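Local coordinates for GTPase activator-like protein (Chaetomium thermophilum, PDB 6SSH) that is the GAP domain of a TSC2-like protein and probably stimulates GTP hydrolysis by a small GTPase, at residues S27-R32 with E152-M157; M94-I99 with T119-F124; V127-T132 with R188-N193; Q51-D54 with M59-Q62; Y65-R68 with E73-F76. One frame throughout, in Å; residues are numbered along the deposited sequence. Where two conformers were deposited one is given.

Contact 1 (S27-R32 with E152-M157)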
# COMPACT_ATOMS: atom_id res chain seq x y z
N SER A 27 7.68 8.81 -5.96
CA SER A 27 8.29 9.02 -7.27
C SER A 27 7.23 9.07 -8.35
O SER A 27 6.11 8.65 -8.16
CB SER A 27 9.21 7.85 -7.58
OG SER A 27 8.36 6.69 -7.73
N PRO A 28 7.62 9.55 -9.54
CA PRO A 28 6.64 9.59 -10.63
C PRO A 28 6.08 8.20 -10.95
O PRO A 28 4.87 8.09 -11.18
CB PRO A 28 7.46 10.15 -11.80
CG PRO A 28 8.45 11.11 -11.08
CD PRO A 28 8.84 10.32 -9.85
N ASP A 29 6.91 7.17 -10.96
CA ASP A 29 6.38 5.83 -11.27
C ASP A 29 5.43 5.35 -10.18
O ASP A 29 4.40 4.70 -10.47
CB ASP A 29 7.52 4.81 -11.43
CG ASP A 29 8.27 4.95 -12.73
OD1 ASP A 29 7.76 5.53 -13.70
OD2 ASP A 29 9.40 4.42 -12.73
N TYR A 30 5.73 5.67 -8.93
CA TYR A 30 4.82 5.35 -7.84
C TYR A 30 3.46 6.02 -8.00
O TYR A 30 2.40 5.39 -7.85
CB TYR A 30 5.46 5.77 -6.50
CG TYR A 30 4.49 5.88 -5.34
CD1 TYR A 30 4.04 4.79 -4.64
CD2 TYR A 30 4.04 7.13 -4.94
CE1 TYR A 30 3.18 4.93 -3.57
CE2 TYR A 30 3.21 7.27 -3.88
CZ TYR A 30 2.77 6.20 -3.18
OH TYR A 30 1.92 6.32 -2.11
N HIS A 31 3.49 7.30 -8.38
CA HIS A 31 2.22 8.01 -8.62
C HIS A 31 1.43 7.46 -9.80
O HIS A 31 0.23 7.37 -9.76
CB HIS A 31 2.46 9.52 -8.72
CG HIS A 31 2.71 10.12 -7.36
ND1 HIS A 31 1.69 10.31 -6.45
CD2 HIS A 31 3.85 10.47 -6.72
CE1 HIS A 31 2.20 10.77 -5.32
NE2 HIS A 31 3.50 10.89 -5.45
N ARG A 32 2.12 7.06 -10.87
CA ARG A 32 1.40 6.46 -12.00
C ARG A 32 0.83 5.10 -11.58
O ARG A 32 -0.26 4.73 -11.97
CB ARG A 32 2.30 6.34 -13.21
CG ARG A 32 2.47 7.67 -13.93
CD ARG A 32 3.23 7.45 -15.26
NE ARG A 32 4.65 7.28 -14.99
CZ ARG A 32 5.53 8.29 -14.91
NH1 ARG A 32 5.13 9.55 -15.10
NH2 ARG A 32 6.79 8.06 -14.60
N GLU A 152 5.93 -0.81 -20.61
CA GLU A 152 6.20 -2.23 -20.86
C GLU A 152 7.70 -2.53 -20.86
O GLU A 152 8.11 -3.69 -20.92
CB GLU A 152 5.59 -2.68 -22.21
CG GLU A 152 4.08 -2.69 -22.18
CD GLU A 152 3.48 -3.01 -23.53
OE1 GLU A 152 3.81 -2.31 -24.52
OE2 GLU A 152 2.69 -3.97 -23.62
N GLN A 153 8.51 -1.48 -20.83
CA GLN A 153 9.96 -1.61 -20.95
C GLN A 153 10.69 -1.35 -19.62
O GLN A 153 11.92 -1.49 -19.57
CB GLN A 153 10.48 -0.61 -21.99
CG GLN A 153 10.00 -0.85 -23.42
CD GLN A 153 10.64 0.12 -24.43
OE1 GLN A 153 11.43 1.00 -24.07
NE2 GLN A 153 10.28 -0.04 -25.70
N ARG A 154 9.94 -1.02 -18.57
CA ARG A 154 10.52 -0.77 -17.26
C ARG A 154 9.87 -1.66 -16.24
O ARG A 154 8.68 -1.86 -16.29
CB ARG A 154 10.39 0.71 -16.93
CG ARG A 154 11.14 1.48 -18.03
CD ARG A 154 11.53 2.85 -17.62
NE ARG A 154 10.33 3.62 -17.39
CZ ARG A 154 9.98 4.15 -16.23
NH1 ARG A 154 10.78 4.09 -15.18
NH2 ARG A 154 8.85 4.81 -16.17
N PHE A 155 10.64 -2.15 -15.26
CA PHE A 155 10.21 -3.25 -14.42
C PHE A 155 10.44 -3.01 -12.96
O PHE A 155 11.30 -2.16 -12.59
CB PHE A 155 10.90 -4.55 -14.86
CG PHE A 155 10.57 -4.95 -16.27
CD1 PHE A 155 11.22 -4.39 -17.35
CD2 PHE A 155 9.56 -5.90 -16.50
CE1 PHE A 155 10.87 -4.72 -18.66
CE2 PHE A 155 9.21 -6.24 -17.81
CZ PHE A 155 9.86 -5.65 -18.87
N VAL A 156 9.71 -3.76 -12.15
CA VAL A 156 9.93 -3.81 -10.70
C VAL A 156 9.98 -5.28 -10.29
O VAL A 156 9.55 -6.18 -11.01
CB VAL A 156 8.83 -3.10 -9.90
CG1 VAL A 156 8.72 -1.63 -10.32
CG2 VAL A 156 7.51 -3.79 -10.08
N MET A 157 10.53 -5.55 -9.11
CA MET A 157 10.41 -6.79 -8.42
C MET A 157 9.27 -6.74 -7.46
O MET A 157 9.09 -5.72 -6.79
CB MET A 157 11.70 -7.11 -7.70
CG MET A 157 12.92 -7.19 -8.63
SD MET A 157 12.77 -8.26 -10.09
CE MET A 157 12.42 -9.77 -9.24
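In Asp29 a chi1 of -75° sets CG beside the backbone N, and in Arg154 a bend at chi3 presents the NH1/NH2 edge of its guanidinium to that carboxylate. The product is a bidentate, end-on salt bridge, the core of a three-residue network that ties the first turn of helix 28-37 to the residues leading into strand 155-162. NH2 of Arg154 reaches Asp29 OD1 at 2.8 Å, nearly straight and on the syn side, while Arg154 NH1 reaches the syn lone pair of Asp29 OD2, also at 2.8 Å, from a more tilted position. The two flat groups are not coplanar; their planes lie 34° apart.

Arg32, three residues further along the helix, supplies the third member. Its NH2 donates to the anti side of Asp29 OD1 at 2.9 Å, well out of the carboxylate plane, so this one oxygen is held by two arginines. Two arginines on one carboxylate would be expected to favour its ionised form. Just before the helix, Ser27 is the N-cap, and the buried Tyr30 turns inward to hydrogen-bond Thr80. The cap itself is a bond from Tyr30 N to Ser27 OG of 3.1 Å.

Contact 2 (M94-I99 with T119-F124). With EDO (1,2-ethanediol), chain D.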
# COMPACT_ATOMS: atom_id res chain seq x y z
N MET A 94 -1.92 9.35 13.25
CA MET A 94 -3.12 9.38 12.45
C MET A 94 -2.96 8.54 11.16
O MET A 94 -3.95 8.06 10.62
CB MET A 94 -3.59 10.80 12.20
CG MET A 94 -3.98 11.56 13.45
SD MET A 94 -5.32 10.74 14.33
CE MET A 94 -5.58 11.96 15.53
N LYS A 95 -1.73 8.38 10.67
CA LYS A 95 -1.49 7.47 9.53
C LYS A 95 -1.32 6.05 10.02
O LYS A 95 -1.87 5.12 9.40
CB LYS A 95 -0.26 7.88 8.77
CG LYS A 95 -0.28 9.33 8.30
CD LYS A 95 0.72 9.59 7.18
CE LYS A 95 0.95 11.08 6.90
NZ LYS A 95 1.74 11.31 5.66
N LYS A 96 -0.61 5.83 11.10
CA LYS A 96 -0.36 4.49 11.64
C LYS A 96 -1.64 3.79 11.98
O LYS A 96 -1.74 2.54 11.87
CB LYS A 96 0.61 4.52 12.83
CG LYS A 96 1.02 3.24 13.45
CD LYS A 96 1.71 2.28 12.49
CE LYS A 96 2.00 0.90 13.06
NZ LYS A 96 3.01 0.92 14.12
N ARG A 97 -2.67 4.53 12.41
CA ARG A 97 -3.91 3.88 12.83
C ARG A 97 -4.55 3.15 11.66
O ARG A 97 -5.29 2.17 11.92
CB ARG A 97 -4.90 4.86 13.47
CG ARG A 97 -5.68 5.72 12.45
CD ARG A 97 -6.57 6.72 13.21
NE ARG A 97 -7.73 7.13 12.42
CZ ARG A 97 -7.74 8.13 11.58
NH1 ARG A 97 -8.85 8.41 10.96
NH2 ARG A 97 -6.66 8.81 11.26
N HIS A 98 -4.30 3.60 10.45
CA HIS A 98 -4.83 2.88 9.28
C HIS A 98 -3.97 1.68 8.95
O HIS A 98 -4.43 0.55 9.01
CB HIS A 98 -4.97 3.80 8.09
CG HIS A 98 -5.82 4.97 8.34
ND1 HIS A 98 -7.17 4.82 8.57
CD2 HIS A 98 -5.55 6.28 8.34
CE1 HIS A 98 -7.68 6.05 8.77
NE2 HIS A 98 -6.72 6.93 8.66
N ILE A 99 -2.70 1.92 8.64
CA ILE A 99 -1.87 0.79 8.17
C ILE A 99 -1.60 -0.20 9.29
O ILE A 99 -1.51 -1.41 8.98
CB ILE A 99 -0.60 1.28 7.44
CG1 ILE A 99 0.28 2.00 8.42
CG2 ILE A 99 -1.01 2.11 6.17
CD1 ILE A 99 1.50 1.28 8.71
N THR A 119 9.47 -3.39 10.00
CA THR A 119 9.48 -1.93 9.80
C THR A 119 8.29 -1.22 10.41
O THR A 119 8.47 -0.10 10.89
CB THR A 119 9.63 -1.56 8.32
OG1 THR A 119 10.84 -2.12 7.82
CG2 THR A 119 9.69 -0.05 8.12
N PHE A 120 7.11 -1.84 10.44
CA PHE A 120 5.89 -1.16 10.84
C PHE A 120 5.21 -2.04 11.89
O PHE A 120 4.20 -2.71 11.62
CB PHE A 120 4.93 -1.00 9.64
CG PHE A 120 5.54 -0.32 8.46
CD1 PHE A 120 5.80 1.07 8.47
CD2 PHE A 120 5.80 -1.00 7.32
CE1 PHE A 120 6.35 1.65 7.33
CE2 PHE A 120 6.33 -0.41 6.20
CZ PHE A 120 6.63 0.91 6.22
N PRO A 121 5.76 -2.08 13.09
CA PRO A 121 5.28 -3.05 14.08
C PRO A 121 3.77 -2.98 14.36
O PRO A 121 3.18 -1.96 14.64
CB PRO A 121 6.11 -2.76 15.34
CG PRO A 121 6.83 -1.48 15.07
CD PRO A 121 6.85 -1.23 13.59
N SER A 122 3.14 -4.13 14.22
CA SER A 122 1.74 -4.26 14.47
C SER A 122 1.45 -5.73 14.51
O SER A 122 1.82 -6.46 13.57
CB SER A 122 0.87 -3.68 13.36
OG SER A 122 -0.48 -3.99 13.68
N GLN A 123 0.66 -6.10 15.50
CA GLN A 123 0.18 -7.46 15.56
C GLN A 123 -0.90 -7.78 14.54
O GLN A 123 -1.37 -8.91 14.50
CB GLN A 123 -0.40 -7.76 16.94
CG GLN A 123 -1.61 -6.99 17.33
CD GLN A 123 -1.87 -7.11 18.82
OE1 GLN A 123 -1.46 -8.09 19.46
NE2 GLN A 123 -2.52 -6.10 19.40
N PHE A 124 -1.36 -6.79 13.77
CA PHE A 124 -2.39 -7.02 12.73
C PHE A 124 -1.84 -7.02 11.32
O PHE A 124 -2.54 -7.38 10.36
CB PHE A 124 -3.52 -6.05 12.90
CG PHE A 124 -4.12 -6.07 14.27
CD1 PHE A 124 -4.07 -4.94 15.08
CD2 PHE A 124 -4.66 -7.24 14.80
CE1 PHE A 124 -4.59 -4.95 16.36
CE2 PHE A 124 -5.19 -7.26 16.10
CZ PHE A 124 -5.14 -6.11 16.88
C1 EDO D . 13.88 -0.22 4.39
O1 EDO D . 15.04 0.43 4.89
C2 EDO D . 12.93 -0.31 5.56
O2 EDO D . 12.41 -1.62 5.64
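The ammonium nitrogen of Lys96 has two partners: it donates to the carbonyl oxygen of Pro121, with Lys96 NZ 2.9 Å from Pro121 O, and it forms a salt bridge with Glu17 of helix 17-21. Pro121 O receives the proton obliquely, the C=O...N angle being 145° and the nitrogen tilted from the carbonyl plane. In the conformer described, the lysine gets there by a folded path. CG is anti to the backbone N (chi1 -177°), and bends at chi2 and chi4 carry the amine across to the loop, with Lys96 CE following at 3.5 Å from Pro121 O.

Beside the polar link the contact turns apolar. CD1 of Ile99 comes obliquely to Phe120, lying 4.2 Å from Phe120 CB, and both side chains rest on Ile8 of the central sheet. The last turn of helix 93-99 is joined to the loop that connects strand 104-109 with strand 127-134, a helix-to-loop packing on the sheet of the Rap/Ran-GAP domain. Further along the loop an ST turn shapes the chain: Phe124 N donates to Ser122 OG at 2.9 Å, and the same hydroxyl bonds to Gly100 O beyond the helix. A methyl group of Thr119 lies over one face of the Phe120 ring, and an ethanediol molecule, probably from the crystallisation liquor, donates from its O2 to Thr119 OG1 at 2.7 Å.

Contact 3 (V127-T132 with R188-N193)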
# COMPACT_ATOMS: atom_id res chain seq x y z
N VAL A 127 0.66 -9.47 6.02
CA VAL A 127 1.25 -9.57 4.69
C VAL A 127 1.71 -8.22 4.21
O VAL A 127 0.93 -7.24 4.32
CB VAL A 127 0.17 -10.07 3.64
CG1 VAL A 127 0.79 -10.17 2.23
CG2 VAL A 127 -0.41 -11.43 4.06
N TYR A 128 2.91 -8.16 3.65
CA TYR A 128 3.42 -7.01 2.91
C TYR A 128 3.67 -7.46 1.47
O TYR A 128 4.30 -8.50 1.20
CB TYR A 128 4.73 -6.46 3.50
CG TYR A 128 4.56 -5.94 4.91
CD1 TYR A 128 5.05 -6.67 5.98
CD2 TYR A 128 3.83 -4.77 5.15
CE1 TYR A 128 4.92 -6.24 7.25
CE2 TYR A 128 3.68 -4.33 6.45
CZ TYR A 128 4.19 -5.09 7.47
OH TYR A 128 4.06 -4.69 8.83
N ILE A 129 3.15 -6.71 0.52
CA ILE A 129 3.40 -6.86 -0.92
C ILE A 129 4.42 -5.84 -1.28
O ILE A 129 4.11 -4.63 -1.27
CB ILE A 129 2.14 -6.71 -1.74
CG1 ILE A 129 1.13 -7.78 -1.37
CG2 ILE A 129 2.46 -6.76 -3.24
CD1 ILE A 129 -0.25 -7.49 -1.76
N VAL A 130 5.68 -6.22 -1.45
CA VAL A 130 6.80 -5.29 -1.55
C VAL A 130 7.20 -5.09 -3.01
O VAL A 130 7.52 -6.08 -3.71
CB VAL A 130 7.98 -5.75 -0.75
CG1 VAL A 130 9.04 -4.72 -0.80
CG2 VAL A 130 7.59 -6.08 0.69
N ILE A 131 7.17 -3.88 -3.50
CA ILE A 131 7.49 -3.47 -4.88
C ILE A 131 8.85 -2.80 -4.81
O ILE A 131 8.99 -1.81 -4.11
CB ILE A 131 6.48 -2.48 -5.44
CG1 ILE A 131 5.10 -3.10 -5.50
CG2 ILE A 131 6.93 -1.94 -6.81
CD1 ILE A 131 3.93 -2.12 -5.67
N THR A 132 9.84 -3.28 -5.52
CA THR A 132 11.17 -2.68 -5.52
C THR A 132 11.57 -2.43 -6.96
O THR A 132 11.80 -3.42 -7.69
CB THR A 132 12.19 -3.61 -4.86
OG1 THR A 132 11.71 -4.00 -3.57
CG2 THR A 132 13.50 -2.93 -4.66
N ARG A 188 -2.96 -5.61 -7.29
CA ARG A 188 -4.31 -5.56 -6.75
C ARG A 188 -4.81 -6.99 -6.57
O ARG A 188 -5.42 -7.28 -5.53
CB ARG A 188 -5.22 -4.73 -7.68
CG ARG A 188 -6.51 -4.32 -7.06
CD ARG A 188 -7.36 -3.50 -8.02
NE ARG A 188 -7.28 -3.92 -9.40
CZ ARG A 188 -6.81 -3.21 -10.41
NH1 ARG A 188 -6.35 -1.94 -10.30
NH2 ARG A 188 -6.79 -3.80 -11.55
N LEU A 189 -4.57 -7.91 -7.51
CA LEU A 189 -4.97 -9.29 -7.33
C LEU A 189 -4.26 -9.93 -6.13
O LEU A 189 -4.90 -10.62 -5.29
CB LEU A 189 -4.71 -10.08 -8.62
CG LEU A 189 -5.24 -11.49 -8.54
CD1 LEU A 189 -6.70 -11.45 -8.24
CD2 LEU A 189 -4.94 -12.24 -9.87
N LEU A 190 -2.96 -9.70 -5.98
CA LEU A 190 -2.27 -10.23 -4.80
C LEU A 190 -2.89 -9.67 -3.52
O LEU A 190 -3.05 -10.42 -2.55
CB LEU A 190 -0.79 -9.83 -4.79
CG LEU A 190 0.12 -10.42 -5.85
CD1 LEU A 190 1.56 -9.91 -5.70
CD2 LEU A 190 0.13 -11.91 -5.72
N ALA A 191 -3.21 -8.38 -3.51
CA ALA A 191 -3.75 -7.77 -2.29
C ALA A 191 -5.12 -8.33 -1.99
O ALA A 191 -5.46 -8.60 -0.80
CB ALA A 191 -3.81 -6.27 -2.47
N LEU A 192 -5.98 -8.53 -2.99
CA LEU A 192 -7.28 -9.11 -2.77
C LEU A 192 -7.16 -10.52 -2.20
O LEU A 192 -7.82 -10.89 -1.24
CB LEU A 192 -8.09 -9.11 -4.06
CG LEU A 192 -9.56 -9.52 -3.90
CD1 LEU A 192 -10.27 -8.72 -2.82
CD2 LEU A 192 -10.22 -9.35 -5.27
N ASN A 193 -6.33 -11.37 -2.81
CA ASN A 193 -6.16 -12.71 -2.33
C ASN A 193 -5.60 -12.69 -0.90
O ASN A 193 -6.05 -13.41 -0.04
CB ASN A 193 -5.23 -13.46 -3.29
CG ASN A 193 -5.92 -13.74 -4.66
OD1 ASN A 193 -7.13 -13.67 -4.77
ND2 ASN A 193 -5.15 -13.99 -5.68
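Residues 127-132 of strand 127-134 pass against residues 188-193 of helix 183-201, with the nearest approach at Ile129 and Ala191, whose CA atoms are 7.3 Å apart, a close spacing consistent with the small side chain of Ala191. Ile129 points from the strand toward the helix and makes most of the contact through CD1. With CG1 anti to the carbonyl carbon (chi1 -62°) and the chain extended at chi2, CD1 is driven out to the helix surface, where Ile129 CD1 lies 3.6 Å from Ala191 CA. The same methyl is 3.8 Å from Ala191 CB and 3.9 Å from Leu190 CB, so it rests against the backbone between two consecutive residues of the helix.

The other branch of the isoleucine, CG2, turns to the second partner: Ile129 CG2 is 4.1 Å from Leu190 CD1. Leu190 runs at a slant to Ile129, and it reaches beyond this strand to Val158 of strand 155-162 and to Ile169. This is helix-on-sheet packing of an alpha/beta domain, in which helix 183-201 lies against one face of the central sheet. Val187 and Ala194 of the same helix meet Ile129 and Val127, respectively, so the apolar row continues to both sides of Ala191.

No hydrogen bond crosses between the two segments. Cohesion here therefore rests on van der Waals contact of aliphatic groups with each other and with the helix backbone, and on the exclusion of water from a buried interface, so the fit of the aliphatic groups probably sets the spacing.

Contact 4 (Q51-D54 with M59-Q62). With EDO (1,2-ethanediol), chain B.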
# COMPACT_ATOMS: atom_id res chain seq x y z
N GLN A 51 -13.76 2.94 5.03
CA GLN A 51 -12.86 2.08 5.77
C GLN A 51 -11.98 2.84 6.73
O GLN A 51 -10.79 2.60 6.88
CB GLN A 51 -12.04 1.21 4.81
CG GLN A 51 -12.88 0.29 3.96
CD GLN A 51 -13.45 -0.87 4.71
OE1 GLN A 51 -13.19 -1.07 5.89
NE2 GLN A 51 -14.27 -1.66 4.03
N GLY A 52 -12.63 3.73 7.48
CA GLY A 52 -11.96 4.45 8.53
C GLY A 52 -11.41 5.82 8.16
O GLY A 52 -10.99 6.60 9.00
N LEU A 53 -11.30 6.12 6.87
CA LEU A 53 -10.79 7.44 6.43
C LEU A 53 -11.83 8.50 6.70
O LEU A 53 -13.00 8.32 6.41
CB LEU A 53 -10.42 7.40 4.93
CG LEU A 53 -9.28 6.47 4.53
CD1 LEU A 53 -9.23 6.40 3.03
CD2 LEU A 53 -7.98 6.96 5.10
N ASP A 54 -11.41 9.63 7.25
CA ASP A 54 -12.33 10.69 7.64
C ASP A 54 -13.12 11.21 6.45
O ASP A 54 -12.58 11.65 5.46
CB ASP A 54 -11.52 11.84 8.23
CG ASP A 54 -12.40 13.00 8.79
OD1 ASP A 54 -13.53 12.77 9.19
OD2 ASP A 54 -11.83 14.08 8.81
N MET A 59 -9.31 15.01 7.63
CA MET A 59 -8.19 14.77 8.51
C MET A 59 -7.19 13.77 7.92
O MET A 59 -5.98 13.85 8.21
CB MET A 59 -8.73 14.20 9.83
CG MET A 59 -7.59 13.88 10.80
SD MET A 59 -8.29 13.33 12.40
CE MET A 59 -8.88 11.73 12.10
N ASP A 60 -7.69 12.83 7.11
CA ASP A 60 -6.84 11.83 6.48
C ASP A 60 -6.54 12.20 5.03
O ASP A 60 -6.07 11.33 4.26
CB ASP A 60 -7.52 10.47 6.55
CG ASP A 60 -7.69 10.00 7.96
OD1 ASP A 60 -6.70 10.07 8.76
OD2 ASP A 60 -8.78 9.64 8.37
N GLY A 61 -6.75 13.45 4.64
CA GLY A 61 -6.52 13.88 3.28
C GLY A 61 -7.83 14.10 2.54
O GLY A 61 -8.85 13.56 2.94
N GLN A 62 -7.75 14.84 1.46
CA GLN A 62 -8.91 15.10 0.62
C GLN A 62 -9.29 13.94 -0.28
O GLN A 62 -10.47 13.77 -0.62
CB GLN A 62 -8.73 16.38 -0.20
CG GLN A 62 -8.59 17.62 0.66
CD GLN A 62 -8.27 18.81 -0.16
OE1 GLN A 62 -8.33 18.78 -1.40
NE2 GLN A 62 -7.91 19.90 0.51
C1 EDO B . -4.20 15.62 0.27
O1 EDO B . -5.36 16.29 0.85
C2 EDO B . -4.62 14.55 -0.72
O2 EDO B . -5.35 13.51 -0.09
O HOH W 1 -9.88 12.48 5.27
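Asp60 can be followed outward from its CB, which lies 3.8 Å from Leu53 CD2 where the two side chains meet at a slant. Beyond it, the carboxylate carbon stays close to the same leucine methyl and to the backbone of Asp54. At the tip the two oxygens part company. OD2 accepts from the backbone through its anti lone pair, with Asp54 N at 2.9 Å from Asp60 OD2, whereas OD1 turns to helix 93-99, where it takes a salt bridge from Arg97 and a hydrogen bond from His98.

Asp54 makes the reciprocal bond. Its CG is anti to the backbone N (chi1 -176°), and the anti lone pair of Asp54 OD2 accepts from Met59 N at 2.9 Å, with an N-H...O angle of 167°. The same oxygen also accepts from Asn57 N, and OD1 from Val56 N, an Asx turn. A water completes the closure, donating to Asp54 O and Gly61 O while accepting from Asp60 N.

These bonds fold back the irregular loop between strands 39-42 and 63-68. Asp60 ties it to helix 93-99, and Leu53 packs on Val75 and His77 of strand 73-78 and on His98.

Contact 5 (Y65-R68 with E73-F76). With EDO (1,2-ethanediol), chain E.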
# COMPACT_ATOMS: atom_id res chain seq x y z
N TYR A 65 -7.52 6.49 -3.19
CA TYR A 65 -7.72 5.68 -4.36
C TYR A 65 -8.58 4.47 -3.96
O TYR A 65 -8.37 3.87 -2.91
CB TYR A 65 -6.36 5.22 -4.95
CG TYR A 65 -5.58 6.35 -5.57
CD1 TYR A 65 -4.74 7.14 -4.79
CD2 TYR A 65 -5.74 6.69 -6.91
CE1 TYR A 65 -4.09 8.20 -5.34
CE2 TYR A 65 -5.08 7.73 -7.48
CZ TYR A 65 -4.23 8.48 -6.68
OH TYR A 65 -3.57 9.54 -7.27
N CYS A 66 -9.53 4.14 -4.85
CA CYS A 66 -10.49 3.07 -4.56
C CYS A 66 -10.72 2.21 -5.80
O CYS A 66 -10.74 2.70 -6.91
CB CYS A 66 -11.85 3.67 -4.13
SG CYS A 66 -11.76 4.69 -2.66
N TRP A 67 -11.04 0.95 -5.54
CA TRP A 67 -11.36 -0.01 -6.61
C TRP A 67 -12.65 -0.70 -6.35
O TRP A 67 -12.92 -1.04 -5.21
CB TRP A 67 -10.25 -1.06 -6.68
CG TRP A 67 -10.58 -2.23 -7.50
CD1 TRP A 67 -11.16 -3.42 -7.08
CD2 TRP A 67 -10.39 -2.33 -8.85
NE1 TRP A 67 -11.32 -4.25 -8.14
CE2 TRP A 67 -10.85 -3.61 -9.26
CE3 TRP A 67 -9.83 -1.49 -9.81
CZ2 TRP A 67 -10.79 -4.07 -10.58
CZ3 TRP A 67 -9.76 -1.96 -11.13
CH2 TRP A 67 -10.25 -3.22 -11.51
N ARG A 68 -13.41 -1.02 -7.39
CA ARG A 68 -14.63 -1.78 -7.23
C ARG A 68 -14.77 -2.74 -8.40
O ARG A 68 -14.38 -2.41 -9.54
CB ARG A 68 -15.86 -0.83 -7.30
CG ARG A 68 -17.21 -1.41 -7.22
CD ARG A 68 -18.23 -0.25 -7.07
NE ARG A 68 -19.61 -0.65 -7.34
CZ ARG A 68 -20.61 0.20 -7.46
NH1 ARG A 68 -20.41 1.50 -7.36
NH2 ARG A 68 -21.82 -0.27 -7.70
N GLU A 73 -15.11 -4.30 -3.05
CA GLU A 73 -14.58 -2.95 -3.10
C GLU A 73 -13.28 -2.99 -2.31
O GLU A 73 -13.17 -3.76 -1.34
CB GLU A 73 -15.50 -1.92 -2.42
CG GLU A 73 -16.76 -1.58 -3.19
CD GLU A 73 -17.67 -0.63 -2.47
OE1 GLU A 73 -17.26 0.05 -1.48
OE2 GLU A 73 -18.85 -0.57 -2.87
N ILE A 74 -12.32 -2.19 -2.73
CA ILE A 74 -11.10 -1.99 -1.93
C ILE A 74 -10.93 -0.50 -1.76
O ILE A 74 -10.90 0.25 -2.72
CB ILE A 74 -9.80 -2.52 -2.62
CG1 ILE A 74 -9.99 -3.93 -3.08
CG2 ILE A 74 -8.61 -2.34 -1.70
CD1 ILE A 74 -8.79 -4.38 -3.99
N VAL A 75 -10.74 -0.06 -0.51
CA VAL A 75 -10.30 1.30 -0.20
C VAL A 75 -8.84 1.19 0.16
O VAL A 75 -8.47 0.41 1.08
CB VAL A 75 -11.09 1.90 0.95
CG1 VAL A 75 -10.54 3.28 1.31
CG2 VAL A 75 -12.55 2.01 0.60
N PHE A 76 -8.00 1.94 -0.54
CA PHE A 76 -6.56 1.98 -0.20
C PHE A 76 -6.32 3.08 0.83
O PHE A 76 -6.97 4.15 0.82
CB PHE A 76 -5.72 2.20 -1.45
CG PHE A 76 -5.80 1.02 -2.41
CD1 PHE A 76 -6.66 1.07 -3.49
CD2 PHE A 76 -5.11 -0.17 -2.14
CE1 PHE A 76 -6.78 -0.03 -4.36
CE2 PHE A 76 -5.22 -1.24 -3.00
CZ PHE A 76 -6.07 -1.16 -4.09
C1 EDO E . -2.92 13.17 -6.10
O1 EDO E . -2.52 11.83 -5.71
C2 EDO E . -4.28 13.72 -5.60
O2 EDO E . -4.38 13.81 -4.17
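Trp67 and Ile74 lie across from one another as a hydrogen-bonded pair, and their side chains meet at a slant on one face of the sheet: CD1 of the Trp67 indole is 4.0 Å from Ile74 CD1. With CG anti to the backbone N (chi1 167°), the indole's CD1 comes beside Ile74. Phe76 joins them on the same side, its CE1 4.3 Å from Trp67 CB, while Ile74 CG2 sits over one face of the phenyl ring, offset toward the rim. The edge of that ring is turned to the neighbouring strand, with Phe76 CD1 3.3 Å from Tyr65 O.

The opposite face carries two non-hydrogen-bonded pairs. Arg68 and Glu73 run side by side in the same direction and touch through their CG methylenes, 4.1 Å apart; their opposite charges lie near enough to attract weakly, perhaps, but no N-H points at the carboxylate. Next to them Cys66 SG packs on Val75 CG2 at 4.3 Å.

The backbone is a regular antiparallel beta hairpin, its strand segments at 170°. Trp67 and Ile74 exchange two bonds, Trp67 N to Ile74 O at 2.9 Å and Ile74 N to Trp67 O at 2.8 Å, and Phe76 N donates to Tyr65 O.

Within the mixed sheet, strand 63-68 is flanked on its far side by strand 39-42, and strand 73-78 by strand 2-10. Helix 28-37 packs on Tyr65 and Phe76, Arg188 of helix 183-201 makes a cation-pi contact with Trp67, and Leu53 and Gln51 rest on Val75.

Overall arrangement
Chemistry broadly varies with depth across the five contacts. Contact 3 is buried and purely apolar, whereas contact 1, at the surface, is purely a charged network; the two are joined through the adjoining strands 127-134 and 155-162. Contacts 1, 3 and 5 reach the same sheet, and helix 183-201 links contacts 3 and 5, Arg188 lying against Trp67 and Ile74. Contact 5 mixes backbone pairing with packing on both faces. Contacts 2 and 4, partly buried, hold irregular loops with polar bonds to backbone atoms, and share helix 93-99 through Arg97, His98 and Asp60. Contact 4 also leans on contact 5 at Val75, while contacts 1 and 2 lie on opposite sides of the chain's centre.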